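Local atomic coordinates of Pro-Pro endopeptidase (Paenibacillus alvei, PDB entry 6FPC), a protein that cleaves peptide bonds between two proline residues as a secreted, zinc-dependent endopeptidase, cutting a cell-surface protein within PLP-PVP motifs, and so may regulate adhesion. Residues 28-33 with 111-116; 44-49 with 118-123; 161-166 with 171-176. One frame throughout, in Å; residues are numbered along the deposited sequence.

Interaction 1: 28-33 with 111-116. With CD (cadmium ion), chain F.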
ATOM      1  N   GLN A  28      -5.051 -11.850  -6.712  1.00 38.90           N
ATOM      2  CA  GLN A  28      -5.273 -11.478  -8.110  1.00 39.67           C
ATOM      3  C   GLN A  28      -5.012  -9.984  -8.345  1.00 42.52           C
ATOM      4  O   GLN A  28      -4.395  -9.642  -9.351  1.00 42.81           O
ATOM      5  CB  GLN A  28      -6.685 -11.868  -8.574  1.00 41.51           C
ATOM      6  CG  GLN A  28      -6.823 -11.901 -10.086  1.00 54.08           C
ATOM      7  N   ARG A  29      -5.438  -9.101  -7.408  1.00 36.25           N
ATOM      8  CA  ARG A  29      -5.204  -7.655  -7.544  1.00 34.29           C
ATOM      9  C   ARG A  29      -3.721  -7.307  -7.403  1.00 34.98           C
ATOM     10  O   ARG A  29      -3.257  -6.361  -8.047  1.00 34.94           O
ATOM     11  CB  ARG A  29      -6.079  -6.843  -6.584  1.00 33.96           C
ATOM     12  CG  ARG A  29      -7.577  -6.930  -6.969  1.00 36.55           C
ATOM     13  CD  ARG A  29      -8.435  -5.969  -6.169  1.00 36.82           C
ATOM     14  NE  ARG A  29      -8.514  -6.377  -4.768  1.00 32.48           N
ATOM     15  CZ  ARG A  29      -9.490  -7.117  -4.258  1.00 46.01           C
ATOM     16  NH1 ARG A  29     -10.488  -7.539  -5.028  1.00 42.34           N
ATOM     17  NH2 ARG A  29      -9.482  -7.435  -2.978  1.00 30.17           N
ATOM     18  N   LEU A  30      -2.957  -8.109  -6.638  1.00 29.13           N
ATOM     19  CA  LEU A  30      -1.517  -7.872  -6.510  1.00 29.30           C
ATOM     20  C   LEU A  30      -0.761  -8.140  -7.818  1.00 33.35           C
ATOM     21  O   LEU A  30       0.341  -7.627  -7.995  1.00 31.44           O
ATOM     22  CB  LEU A  30      -0.913  -8.638  -5.324  1.00 29.57           C
ATOM     23  CG  LEU A  30      -1.321  -8.091  -3.943  1.00 32.18           C
ATOM     24  CD1 LEU A  30      -1.034  -9.118  -2.848  1.00 33.04           C
ATOM     25  CD2 LEU A  30      -0.642  -6.717  -3.642  1.00 30.31           C
ATOM     26  N   GLU A  31      -1.390  -8.890  -8.756  1.00 31.71           N
ATOM     27  CA  GLU A  31      -0.847  -9.160 -10.097  1.00 32.70           C
ATOM     28  C   GLU A  31      -0.776  -7.886 -10.952  1.00 35.97           C
ATOM     29  O   GLU A  31      -0.031  -7.860 -11.923  1.00 35.28           O
ATOM     30  CB  GLU A  31      -1.623 -10.272 -10.815  1.00 35.45           C
ATOM     31  CG  GLU A  31      -1.235 -11.678 -10.384  1.00 49.98           C
ATOM     32  CD  GLU A  31       0.162 -12.216 -10.688  1.00 67.19           C
ATOM     33  OE1 GLU A  31       0.388 -13.418 -10.425  1.00 62.76           O
ATOM     34  OE2 GLU A  31       1.030 -11.452 -11.171  1.00 55.22           O
ATOM     35  N   LYS A  32      -1.480  -6.799 -10.547  1.00 33.29           N
ATOM     36  CA  LYS A  32      -1.415  -5.506 -11.254  1.00 32.70           C
ATOM     37  C   LYS A  32      -0.021  -4.872 -11.072  1.00 34.99           C
ATOM     38  O   LYS A  32       0.366  -4.000 -11.849  1.00 35.23           O
ATOM     39  CB  LYS A  32      -2.520  -4.528 -10.750  1.00 33.87           C
ATOM     40  CG  LYS A  32      -3.968  -4.980 -10.989  1.00 42.38           C
ATOM     41  CD  LYS A  32      -4.394  -4.908 -12.461  1.00 55.78           C
ATOM     42  CE  LYS A  32      -5.853  -5.239 -12.655  1.00 60.00           C
ATOM     43  N   ILE A  33       0.720  -5.290 -10.026  1.00 29.70           N
ATOM     44  CA  ILE A  33       2.071  -4.787  -9.766  1.00 28.69           C
ATOM     45  C   ILE A  33       3.015  -5.544 -10.735  1.00 36.38           C
ATOM     46  O   ILE A  33       2.901  -6.776 -10.832  1.00 37.25           O
ATOM     47  CB  ILE A  33       2.471  -4.971  -8.275  1.00 30.53           C
ATOM     48  CG1 ILE A  33       1.484  -4.224  -7.327  1.00 30.34           C
ATOM     49  CG2 ILE A  33       3.939  -4.544  -8.042  1.00 32.29           C
ATOM     50  CD1 ILE A  33       1.639  -4.497  -5.876  1.00 34.87           C
ATOM     51  N   HIS A 111      -1.618  -0.420  -2.080  1.00 23.70           N
ATOM     52  CA  HIS A 111      -1.101   0.750  -1.353  1.00 23.85           C
ATOM     53  C   HIS A 111       0.054   0.354  -0.408  1.00 25.97           C
ATOM     54  O   HIS A 111       1.152   0.915  -0.487  1.00 24.39           O
ATOM     55  CB  HIS A 111      -2.235   1.445  -0.561  1.00 23.79           C
ATOM     56  CG  HIS A 111      -1.765   2.624   0.240  1.00 25.66           C
ATOM     57  ND1 HIS A 111      -1.861   3.909  -0.248  1.00 26.75           N
ATOM     58  CD2 HIS A 111      -1.192   2.664   1.465  1.00 26.44           C
ATOM     59  CE1 HIS A 111      -1.383   4.696   0.703  1.00 25.36           C
ATOM     60  NE2 HIS A 111      -0.973   3.994   1.754  1.00 25.70           N
ATOM     61  N   GLU A 112      -0.192  -0.627   0.467  1.00 22.02           N
ATOM     62  CA  GLU A 112       0.818  -1.064   1.438  1.00 21.50           C
ATOM     63  C   GLU A 112       2.019  -1.736   0.768  1.00 24.60           C
ATOM     64  O   GLU A 112       3.143  -1.491   1.194  1.00 22.82           O
ATOM     65  CB  GLU A 112       0.201  -1.929   2.553  1.00 22.22           C
ATOM     66  CG  GLU A 112      -0.774  -1.139   3.442  1.00 20.75           C
ATOM     67  CD  GLU A 112      -0.160   0.009   4.239  1.00 39.98           C
ATOM     68  OE1 GLU A 112      -0.913   0.938   4.605  1.00 32.29           O
ATOM     69  OE2 GLU A 112       1.070  -0.013   4.494  1.00 30.74           O
ATOM     70  N   THR A 113       1.803  -2.502  -0.308  1.00 22.85           N
ATOM     71  CA  THR A 113       2.922  -3.128  -1.014  1.00 23.47           C
ATOM     72  C   THR A 113       3.809  -2.054  -1.646  1.00 26.97           C
ATOM     73  O   THR A 113       5.025  -2.179  -1.610  1.00 27.72           O
ATOM     74  CB  THR A 113       2.439  -4.184  -2.032  1.00 26.79           C
ATOM     75  OG1 THR A 113       1.660  -5.155  -1.339  1.00 26.71           O
ATOM     76  CG2 THR A 113       3.606  -4.912  -2.739  1.00 24.53           C
ATOM     77  N   LEU A 114       3.213  -0.984  -2.184  1.00 25.32           N
ATOM     78  CA  LEU A 114       3.963   0.080  -2.863  1.00 24.62           C
ATOM     79  C   LEU A 114       4.869   0.853  -1.907  1.00 25.75           C
ATOM     80  O   LEU A 114       5.909   1.342  -2.343  1.00 23.84           O
ATOM     81  CB  LEU A 114       3.023   0.990  -3.696  1.00 24.44           C
ATOM     82  CG  LEU A 114       2.900   0.647  -5.211  1.00 30.33           C
ATOM     83  CD1 LEU A 114       4.175   0.977  -5.965  1.00 29.31           C
ATOM     84  CD2 LEU A 114       2.569  -0.805  -5.471  1.00 33.72           C
ATOM     85  N   HIS A 115       4.536   0.886  -0.581  1.00 23.64           N
ATOM     86  CA  HIS A 115       5.441   1.468   0.407  1.00 22.62           C
ATOM     87  C   HIS A 115       6.739   0.631   0.455  1.00 25.80           C
ATOM     88  O   HIS A 115       7.829   1.208   0.438  1.00 25.32           O
ATOM     89  CB  HIS A 115       4.815   1.549   1.815  1.00 22.18           C
ATOM     90  CG  HIS A 115       3.883   2.714   2.022  1.00 24.77           C
ATOM     91  ND1 HIS A 115       4.294   4.021   1.804  1.00 25.27           N
ATOM     92  CD2 HIS A 115       2.620   2.725   2.508  1.00 25.77           C
ATOM     93  CE1 HIS A 115       3.258   4.784   2.128  1.00 24.77           C
ATOM     94  NE2 HIS A 115       2.225   4.052   2.558  1.00 24.98           N
ATOM     95  N   ALA A 116       6.620  -0.720   0.505  1.00 23.61           N
ATOM     96  CA  ALA A 116       7.797  -1.611   0.532  1.00 23.92           C
ATOM     97  C   ALA A 116       8.616  -1.470  -0.753  1.00 27.14           C
ATOM     98  O   ALA A 116       9.838  -1.450  -0.686  1.00 25.12           O
ATOM     99  CB  ALA A 116       7.365  -3.058   0.745  1.00 25.55           C
TER
HETATM  100 CD    CD F 302       0.289   4.672   3.432  0.51 25.83          CD
HETATM  101  O   HOH W   1       0.130   3.652   5.204  1.00 29.57           O
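I33 reaches the helix of residues 111-116 with its terminal methyl, and the packing across this contact is almost wholly apolar. CD1 of I33 rests 3.7 Å from CG2 of T113 and 3.8 Å from CD2 of L114, so one methyl touches two consecutive residues of the helix. CG1 lies beside the backbone N (chi1 -59°) and the chain is then extended at chi2, which extends CD1 toward T113 and L114. I33 and L114 run past each other in opposite directions. A type I turn spans L30 to I33 and presents both residues to T113: CD2 of L30 lies 3.6 Å from OG1 of T113.

That hydroxyl makes no hydrogen bond across the contact; its partner is the carbonyl of E109, one turn earlier in its own helix.

Metal binding occupies another side of this helix. NE2 of H111 and NE2 of H115 each lie 2.2 Å from the cadmium ion; with Y148 and E155 they also bind the catalytic zinc. Water 1, 2.0 Å from cadmium, donates to OE1 of E112, the predicted proton acceptor. One side of the HExxH helix thus carries metal ligands, while another packs by buried apolar contact.

Interaction 2: 44-49 with 118-123; sequences KGVKIK and DRLVLN
The side chains of V46 and L120 meet at an angle through one methyl each, CG2 of V46 lying 3.5 Å from CD1 of L120. Both leave the backbone toward the opposing segment. In V46, CG2 is anti to the carbonyl carbon and beside the backbone N, and it is this branch that meets the leucine.

K44 follows a different course, its chain passing across the oxygen end of the L120 carbonyl. With bends at chi2, chi3 and chi4 it curls around this oxygen: CD comes within 3.5 Å of L120 O, and NZ is 3.4 Å from the same atom. The ammonium-to-carbonyl bond is weak, as that length suggests, so much of the K44 contact is aliphatic chain against the carbonyl oxygen. CG of K44 also approaches CB of L120 at 4.4 Å. V121 adds a looser contact, with its CA 4.4 Å from NZ of K44.

Backbone geometry sets up these directions. G45, at phi 77°, is the C-prime residue of a Schellman motif ending helix 35-43, and the chain leaves the helix there before entering strand 47-51. The contact therefore joins this helix-to-strand connection to the C-terminal end of helix 108-121. V46 also packs on L41 of helix 35-43 and V90 of strand 89-93, V121 touches A40 and L41, and K44 O accepts a hydrogen bond from R88, just before strand 89-93.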
ATOM      1  N   LYS A  44      14.461  -9.167  -1.266  1.00 33.31           N
ATOM      2  CA  LYS A  44      14.758  -8.369  -0.063  1.00 33.55           C
ATOM      3  C   LYS A  44      14.159  -8.983   1.226  1.00 37.41           C
ATOM      4  O   LYS A  44      14.163  -8.345   2.284  1.00 36.44           O
ATOM      5  CB  LYS A  44      14.265  -6.906  -0.233  1.00 35.23           C
ATOM      6  CG  LYS A  44      14.694  -6.229  -1.538  1.00 43.24           C
ATOM      7  CD  LYS A  44      16.120  -5.693  -1.528  1.00 49.50           C
ATOM      8  CE  LYS A  44      16.803  -5.804  -2.879  1.00 63.42           C
ATOM      9  NZ  LYS A  44      16.132  -5.000  -3.939  1.00 73.08           N
ATOM     10  N   GLY A  45      13.639 -10.200   1.123  1.00 32.48           N
ATOM     11  CA  GLY A  45      13.041 -10.891   2.254  1.00 32.08           C
ATOM     12  C   GLY A  45      11.659 -10.375   2.591  1.00 34.59           C
ATOM     13  O   GLY A  45      11.168 -10.628   3.688  1.00 35.98           O
ATOM     14  N   VAL A  46      11.021  -9.646   1.660  1.00 30.76           N
ATOM     15  CA  VAL A  46       9.668  -9.118   1.863  1.00 29.60           C
ATOM     16  C   VAL A  46       8.689 -10.261   1.690  1.00 33.27           C
ATOM     17  O   VAL A  46       8.877 -11.098   0.812  1.00 33.10           O
ATOM     18  CB  VAL A  46       9.292  -7.905   0.945  1.00 31.73           C
ATOM     19  CG1 VAL A  46       7.805  -7.522   1.082  1.00 31.16           C
ATOM     20  CG2 VAL A  46      10.154  -6.688   1.265  1.00 30.82           C
ATOM     21  N   LYS A  47       7.673 -10.299   2.546  1.00 31.27           N
ATOM     22  CA  LYS A  47       6.551 -11.220   2.447  1.00 31.44           C
ATOM     23  C   LYS A  47       5.280 -10.390   2.518  1.00 32.05           C
ATOM     24  O   LYS A  47       5.222  -9.412   3.262  1.00 30.82           O
ATOM     25  CB  LYS A  47       6.570 -12.321   3.539  1.00 34.07           C
ATOM     26  CG  LYS A  47       7.643 -13.422   3.336  1.00 28.96           C
ATOM     27  CD  LYS A  47       7.522 -14.212   2.017  1.00 33.85           C
ATOM     28  CE  LYS A  47       8.349 -15.493   2.003  1.00 52.39           C
ATOM     29  NZ  LYS A  47       9.790 -15.254   2.322  1.00 57.44           N
ATOM     30  N   ILE A  48       4.305 -10.719   1.689  1.00 27.95           N
ATOM     31  CA  ILE A  48       2.997 -10.061   1.713  1.00 27.14           C
ATOM     32  C   ILE A  48       2.081 -11.044   2.425  1.00 30.77           C
ATOM     33  O   ILE A  48       1.675 -12.060   1.853  1.00 31.00           O
ATOM     34  CB  ILE A  48       2.453  -9.651   0.325  1.00 29.83           C
ATOM     35  CG1 ILE A  48       3.400  -8.692  -0.409  1.00 30.36           C
ATOM     36  CG2 ILE A  48       1.013  -9.080   0.450  1.00 28.74           C
ATOM     37  CD1 ILE A  48       3.123  -8.616  -1.915  1.00 32.15           C
ATOM     38  N   LYS A  49       1.793 -10.760   3.691  1.00 26.49           N
ATOM     39  CA  LYS A  49       0.957 -11.635   4.504  1.00 26.60           C
ATOM     40  C   LYS A  49      -0.491 -11.153   4.535  1.00 31.10           C
ATOM     41  O   LYS A  49      -0.768 -10.049   5.012  1.00 29.84           O
ATOM     42  CB  LYS A  49       1.533 -11.763   5.927  1.00 28.66           C
ATOM     43  CG  LYS A  49       2.868 -12.495   5.952  1.00 37.15           C
ATOM     44  CD  LYS A  49       3.355 -12.778   7.354  1.00 44.90           C
ATOM     45  CE  LYS A  49       4.729 -13.421   7.322  1.00 47.36           C
ATOM     46  NZ  LYS A  49       5.244 -13.670   8.687  1.00 53.41           N
ATOM     47  N   ASP A 118       8.799   1.302  -2.684  1.00 26.58           N
ATOM     48  CA  ASP A 118       9.476   2.594  -2.546  1.00 25.67           C
ATOM     49  C   ASP A 118      10.728   2.470  -1.660  1.00 28.28           C
ATOM     50  O   ASP A 118      11.820   2.848  -2.093  1.00 26.33           O
ATOM     51  CB  ASP A 118       8.501   3.613  -1.926  1.00 26.70           C
ATOM     52  CG  ASP A 118       9.000   5.039  -1.874  1.00 29.58           C
ATOM     53  OD1 ASP A 118       9.877   5.407  -2.717  1.00 30.20           O
ATOM     54  OD2 ASP A 118       8.499   5.804  -1.024  1.00 31.35           O
ATOM     55  N   ARG A 119      10.575   1.890  -0.455  1.00 25.27           N
ATOM     56  CA  ARG A 119      11.680   1.776   0.512  1.00 24.81           C
ATOM     57  C   ARG A 119      12.771   0.827   0.140  1.00 28.85           C
ATOM     58  O   ARG A 119      13.955   1.162   0.273  1.00 27.58           O
ATOM     59  CB  ARG A 119      11.154   1.368   1.906  1.00 25.53           C
ATOM     60  CG  ARG A 119      10.904   2.550   2.821  1.00 36.87           C
ATOM     61  CD  ARG A 119      10.230   2.099   4.095  1.00 38.82           C
ATOM     62  NE  ARG A 119      11.175   1.484   5.031  1.00 35.22           N
ATOM     63  CZ  ARG A 119      10.848   1.093   6.258  1.00 49.08           C
ATOM     64  NH1 ARG A 119       9.607   1.257   6.708  1.00 33.37           N
ATOM     65  NH2 ARG A 119      11.760   0.547   7.050  1.00 34.78           N
ATOM     66  N   LEU A 120      12.381  -0.389  -0.255  1.00 24.18           N
ATOM     67  CA  LEU A 120      13.325  -1.498  -0.433  1.00 25.10           C
ATOM     68  C   LEU A 120      13.705  -1.859  -1.844  1.00 29.67           C
ATOM     69  O   LEU A 120      14.710  -2.548  -2.023  1.00 30.82           O
ATOM     70  CB  LEU A 120      12.754  -2.728   0.279  1.00 24.53           C
ATOM     71  CG  LEU A 120      12.331  -2.511   1.744  1.00 27.71           C
ATOM     72  CD1 LEU A 120      11.772  -3.760   2.321  1.00 28.72           C
ATOM     73  CD2 LEU A 120      13.518  -2.060   2.632  1.00 31.38           C
ATOM     74  N   VAL A 121      12.944  -1.405  -2.835  1.00 26.81           N
ATOM     75  CA  VAL A 121      13.247  -1.693  -4.232  1.00 27.64           C
ATOM     76  C   VAL A 121      13.782  -0.461  -4.961  1.00 31.65           C
ATOM     77  O   VAL A 121      14.794  -0.568  -5.663  1.00 30.35           O
ATOM     78  CB  VAL A 121      12.058  -2.360  -4.992  1.00 30.98           C
ATOM     79  CG1 VAL A 121      12.369  -2.540  -6.487  1.00 31.48           C
ATOM     80  CG2 VAL A 121      11.677  -3.702  -4.356  1.00 30.67           C
ATOM     81  N   LEU A 122      13.129   0.697  -4.769  1.00 29.39           N
ATOM     82  CA  LEU A 122      13.433   1.922  -5.513  1.00 28.32           C
ATOM     83  C   LEU A 122      14.241   3.007  -4.765  1.00 30.56           C
ATOM     84  O   LEU A 122      14.238   4.165  -5.195  1.00 29.55           O
ATOM     85  CB  LEU A 122      12.101   2.512  -6.049  1.00 26.47           C
ATOM     86  CG  LEU A 122      11.256   1.601  -6.971  1.00 29.82           C
ATOM     87  CD1 LEU A 122       9.897   2.223  -7.258  1.00 27.16           C
ATOM     88  CD2 LEU A 122      11.988   1.234  -8.260  1.00 35.08           C
ATOM     89  N   ASN A 123      14.969   2.638  -3.697  1.00 26.84           N
ATOM     90  CA  ASN A 123      15.851   3.567  -2.952  1.00 27.59           C
ATOM     91  C   ASN A 123      15.128   4.831  -2.511  1.00 29.80           C
ATOM     92  O   ASN A 123      15.676   5.931  -2.647  1.00 30.18           O
ATOM     93  CB  ASN A 123      17.082   3.965  -3.796  1.00 29.42           C
ATOM     94  CG  ASN A 123      17.823   2.823  -4.428  1.00 50.60           C
ATOM     95  OD1 ASN A 123      17.654   2.503  -5.621  1.00 45.64           O
ATOM     96  ND2 ASN A 123      18.678   2.204  -3.644  1.00 36.29           N
TER

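Interaction 3: 161-166 with 171-176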
ATOM      1  N   ALA A 161       0.560   5.642  -7.202  1.00 24.76           N
ATOM      2  CA  ALA A 161       0.972   4.399  -7.886  1.00 25.30           C
ATOM      3  C   ALA A 161      -0.222   3.408  -7.894  1.00 28.43           C
ATOM      4  O   ALA A 161      -0.431   2.697  -8.889  1.00 28.58           O
ATOM      5  CB  ALA A 161       2.179   3.771  -7.211  1.00 24.89           C
ATOM      6  N   SER A 162      -1.021   3.402  -6.812  1.00 24.34           N
ATOM      7  CA  SER A 162      -2.238   2.578  -6.723  1.00 24.72           C
ATOM      8  C   SER A 162      -3.218   3.010  -7.834  1.00 30.44           C
ATOM      9  O   SER A 162      -3.690   2.131  -8.564  1.00 30.92           O
ATOM     10  CB  SER A 162      -2.910   2.698  -5.360  1.00 25.82           C
ATOM     11  OG  SER A 162      -2.087   2.110  -4.366  1.00 30.37           O
ATOM     12  N   LEU A 163      -3.477   4.347  -7.999  1.00 26.85           N
ATOM     13  CA  LEU A 163      -4.358   4.831  -9.090  1.00 27.65           C
ATOM     14  C   LEU A 163      -3.845   4.338 -10.463  1.00 30.71           C
ATOM     15  O   LEU A 163      -4.626   3.884 -11.298  1.00 30.05           O
ATOM     16  CB  LEU A 163      -4.479   6.364  -9.107  1.00 28.59           C
ATOM     17  CG  LEU A 163      -5.263   7.038  -7.961  1.00 34.22           C
ATOM     18  CD1 LEU A 163      -5.068   8.551  -7.987  1.00 33.88           C
ATOM     19  CD2 LEU A 163      -6.752   6.763  -8.066  1.00 37.80           C
ATOM     20  N   TYR A 164      -2.517   4.394 -10.665  1.00 26.71           N
ATOM     21  CA  TYR A 164      -1.873   3.982 -11.909  1.00 27.07           C
ATOM     22  C   TYR A 164      -2.030   2.496 -12.223  1.00 33.01           C
ATOM     23  O   TYR A 164      -2.248   2.129 -13.381  1.00 34.05           O
ATOM     24  CB  TYR A 164      -0.375   4.371 -11.912  1.00 26.98           C
ATOM     25  CG  TYR A 164       0.270   4.106 -13.254  1.00 30.16           C
ATOM     26  CD1 TYR A 164       0.910   2.892 -13.517  1.00 33.16           C
ATOM     27  CD2 TYR A 164       0.160   5.021 -14.291  1.00 31.08           C
ATOM     28  CE1 TYR A 164       1.401   2.594 -14.790  1.00 35.18           C
ATOM     29  CE2 TYR A 164       0.654   4.736 -15.566  1.00 32.95           C
ATOM     30  CZ  TYR A 164       1.295   3.532 -15.803  1.00 39.83           C
ATOM     31  OH  TYR A 164       1.768   3.252 -17.060  1.00 41.75           O
ATOM     32  N   LEU A 165      -1.867   1.644 -11.205  1.00 29.57           N
ATOM     33  CA  LEU A 165      -1.854   0.194 -11.364  1.00 29.44           C
ATOM     34  C   LEU A 165      -3.204  -0.530 -11.244  1.00 33.32           C
ATOM     35  O   LEU A 165      -3.371  -1.556 -11.903  1.00 32.97           O
ATOM     36  CB  LEU A 165      -0.845  -0.404 -10.357  1.00 29.32           C
ATOM     37  CG  LEU A 165       0.650  -0.028 -10.568  1.00 33.47           C
ATOM     38  CD1 LEU A 165       1.488  -0.362  -9.357  1.00 33.48           C
ATOM     39  CD2 LEU A 165       1.243  -0.691 -11.805  1.00 36.26           C
ATOM     40  N   TYR A 166      -4.149  -0.028 -10.421  1.00 32.15           N
ATOM     41  CA  TYR A 166      -5.428  -0.691 -10.106  1.00 32.70           C
ATOM     42  C   TYR A 166      -6.303  -1.034 -11.328  1.00 36.83           C
ATOM     43  O   TYR A 166      -6.697  -2.202 -11.486  1.00 36.87           O
ATOM     44  CB  TYR A 166      -6.231   0.130  -9.067  1.00 33.83           C
ATOM     45  CG  TYR A 166      -7.502  -0.533  -8.573  1.00 38.13           C
ATOM     46  CD1 TYR A 166      -7.458  -1.545  -7.617  1.00 39.57           C
ATOM     47  CD2 TYR A 166      -8.751  -0.130  -9.041  1.00 40.68           C
ATOM     48  CE1 TYR A 166      -8.626  -2.144  -7.143  1.00 42.48           C
ATOM     49  CE2 TYR A 166      -9.928  -0.711  -8.561  1.00 42.51           C
ATOM     50  CZ  TYR A 166      -9.859  -1.709  -7.603  1.00 51.28           C
ATOM     51  OH  TYR A 166     -11.009  -2.298  -7.136  1.00 56.36           O
ATOM     52  N   ARG A 171      -6.332   4.849 -13.859  1.00 28.25           N
ATOM     53  CA  ARG A 171      -5.149   5.348 -14.597  1.00 28.57           C
ATOM     54  C   ARG A 171      -5.497   6.557 -15.500  1.00 31.28           C
ATOM     55  O   ARG A 171      -4.740   7.527 -15.557  1.00 28.69           O
ATOM     56  CB  ARG A 171      -4.528   4.206 -15.430  1.00 30.47           C
ATOM     57  CG  ARG A 171      -3.243   4.570 -16.163  1.00 34.59           C
ATOM     58  CD  ARG A 171      -2.734   3.413 -17.001  1.00 37.36           C
ATOM     59  NE  ARG A 171      -2.175   2.334 -16.180  1.00 44.02           N
ATOM     60  CZ  ARG A 171      -1.525   1.278 -16.665  1.00 61.39           C
ATOM     61  NH1 ARG A 171      -1.350   1.138 -17.977  1.00 52.32           N
ATOM     62  NH2 ARG A 171      -1.047   0.352 -15.842  1.00 40.90           N
ATOM     63  N   SER A 172      -6.641   6.487 -16.204  1.00 30.04           N
ATOM     64  CA  SER A 172      -7.107   7.550 -17.098  1.00 30.00           C
ATOM     65  C   SER A 172      -7.427   8.797 -16.263  1.00 32.47           C
ATOM     66  O   SER A 172      -7.110   9.927 -16.655  1.00 32.37           O
ATOM     67  CB  SER A 172      -8.353   7.090 -17.848  1.00 34.11           C
ATOM     68  OG  SER A 172      -8.004   6.120 -18.822  1.00 45.32           O
ATOM     69  N   ASP A 173      -8.055   8.569 -15.104  1.00 28.81           N
ATOM     70  CA  ASP A 173      -8.409   9.602 -14.138  1.00 28.72           C
ATOM     71  C   ASP A 173      -7.115  10.323 -13.661  1.00 31.23           C
ATOM     72  O   ASP A 173      -7.044  11.550 -13.720  1.00 31.42           O
ATOM     73  CB  ASP A 173      -9.157   8.952 -12.978  1.00 31.42           C
ATOM     74  CG  ASP A 173      -9.274   9.800 -11.726  1.00 49.56           C
ATOM     75  OD1 ASP A 173      -9.069   9.252 -10.625  1.00 53.09           O
ATOM     76  OD2 ASP A 173      -9.582  11.008 -11.853  1.00 56.20           O
ATOM     77  N   LEU A 174      -6.086   9.545 -13.268  1.00 29.03           N
ATOM     78  CA  LEU A 174      -4.765  10.046 -12.872  1.00 26.83           C
ATOM     79  C   LEU A 174      -4.133  10.906 -14.011  1.00 31.65           C
ATOM     80  O   LEU A 174      -3.685  12.035 -13.761  1.00 30.35           O
ATOM     81  CB  LEU A 174      -3.853   8.847 -12.535  1.00 25.82           C
ATOM     82  CG  LEU A 174      -2.409   9.181 -12.091  1.00 28.55           C
ATOM     83  CD1 LEU A 174      -2.362   9.832 -10.718  1.00 27.93           C
ATOM     84  CD2 LEU A 174      -1.553   7.970 -12.110  1.00 27.43           C
ATOM     85  N   LYS A 175      -4.120  10.370 -15.259  1.00 29.47           N
ATOM     86  CA  LYS A 175      -3.568  11.033 -16.453  1.00 30.10           C
ATOM     87  C   LYS A 175      -4.164  12.429 -16.651  1.00 37.08           C
ATOM     88  O   LYS A 175      -3.446  13.370 -16.988  1.00 37.25           O
ATOM     89  CB  LYS A 175      -3.820  10.154 -17.700  1.00 31.26           C
ATOM     90  CG  LYS A 175      -3.152  10.625 -18.978  1.00 36.04           C
ATOM     91  CD  LYS A 175      -3.582   9.773 -20.176  1.00 42.20           C
ATOM     92  CE  LYS A 175      -2.703  10.018 -21.381  1.00 61.89           C
ATOM     93  N   ASP A 176      -5.479  12.547 -16.436  1.00 34.99           N
ATOM     94  CA  ASP A 176      -6.215  13.785 -16.600  1.00 36.32           C
ATOM     95  C   ASP A 176      -6.028  14.779 -15.456  1.00 38.25           C
ATOM     96  O   ASP A 176      -5.922  15.977 -15.720  1.00 38.51           O
ATOM     97  CB  ASP A 176      -7.717  13.474 -16.780  1.00 38.64           C
ATOM     98  CG  ASP A 176      -8.505  14.637 -17.344  1.00 58.62           C
ATOM     99  OD1 ASP A 176      -9.309  15.232 -16.588  1.00 60.73           O
ATOM    100  OD2 ASP A 176      -8.303  14.969 -18.540  1.00 67.27           O
TER
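L163 and Y164 carry the contact from the side of helix 153-166. CD1 of L163 meets CD1 of L174 at 4.1 Å, the two leucines both pointing toward the opposing helix. On its other branch, CD2 of L163 passes D173, whose carboxylate has its salt bridge with K142.

Y164 makes two kinds of contact with R171. Its carbonyl oxygen receives NE of R171 at 2.8 Å, a nearly straight bond (N-H...O 166°) lying in both the carbonyl and guanidinium planes; NH2 adds a weak second bond to the same oxygen at 3.3 Å. The guanidinium also lies flat over one face of the Y164 ring, planes 13° apart and CZ 4.0 Å from the ring centroid, a stacked cation-pi pair. R171 achieves both by running extended through chi2 and bending at chi3, which folds the guanidinium back over the tyrosine. Two interactions of different kind thus fix its rotation. Near the backbone, CB of Y164 packs against CD2 of L174 at 3.8 Å.

The axes of these short segments approach to 8.1 Å; their N-to-C directions differ by 133°, so they cross at a slant to antiparallel. This is a pair of consecutive helices, 153-166 and 168-177, packed against each other.

Overall arrangement
Interactions 1 and 2 share helix 108-121, using successive portions of it, and their centres lie 11 Å apart. Their segments alternate along the chain, and they touch where I48 packs on L30 and T113. Interaction 3 comes later in sequence. Its centre is 14 Å from that of interaction 1, which it meets through L114 on A161 and K32 on the backbone of L165 and Y166; its centre lies 22 Å from that of interaction 2, without touch. Helix 153-166, which supplies the metal ligand E155, thus packs beside the HExxH helix, while helices 20-30 and 35-43 and strand 47-51 abut it elsewhere. Within one ATLF-like domain, interactions 1 and 2 pack on the HExxH helix, and interaction 3 packs the helix beside it.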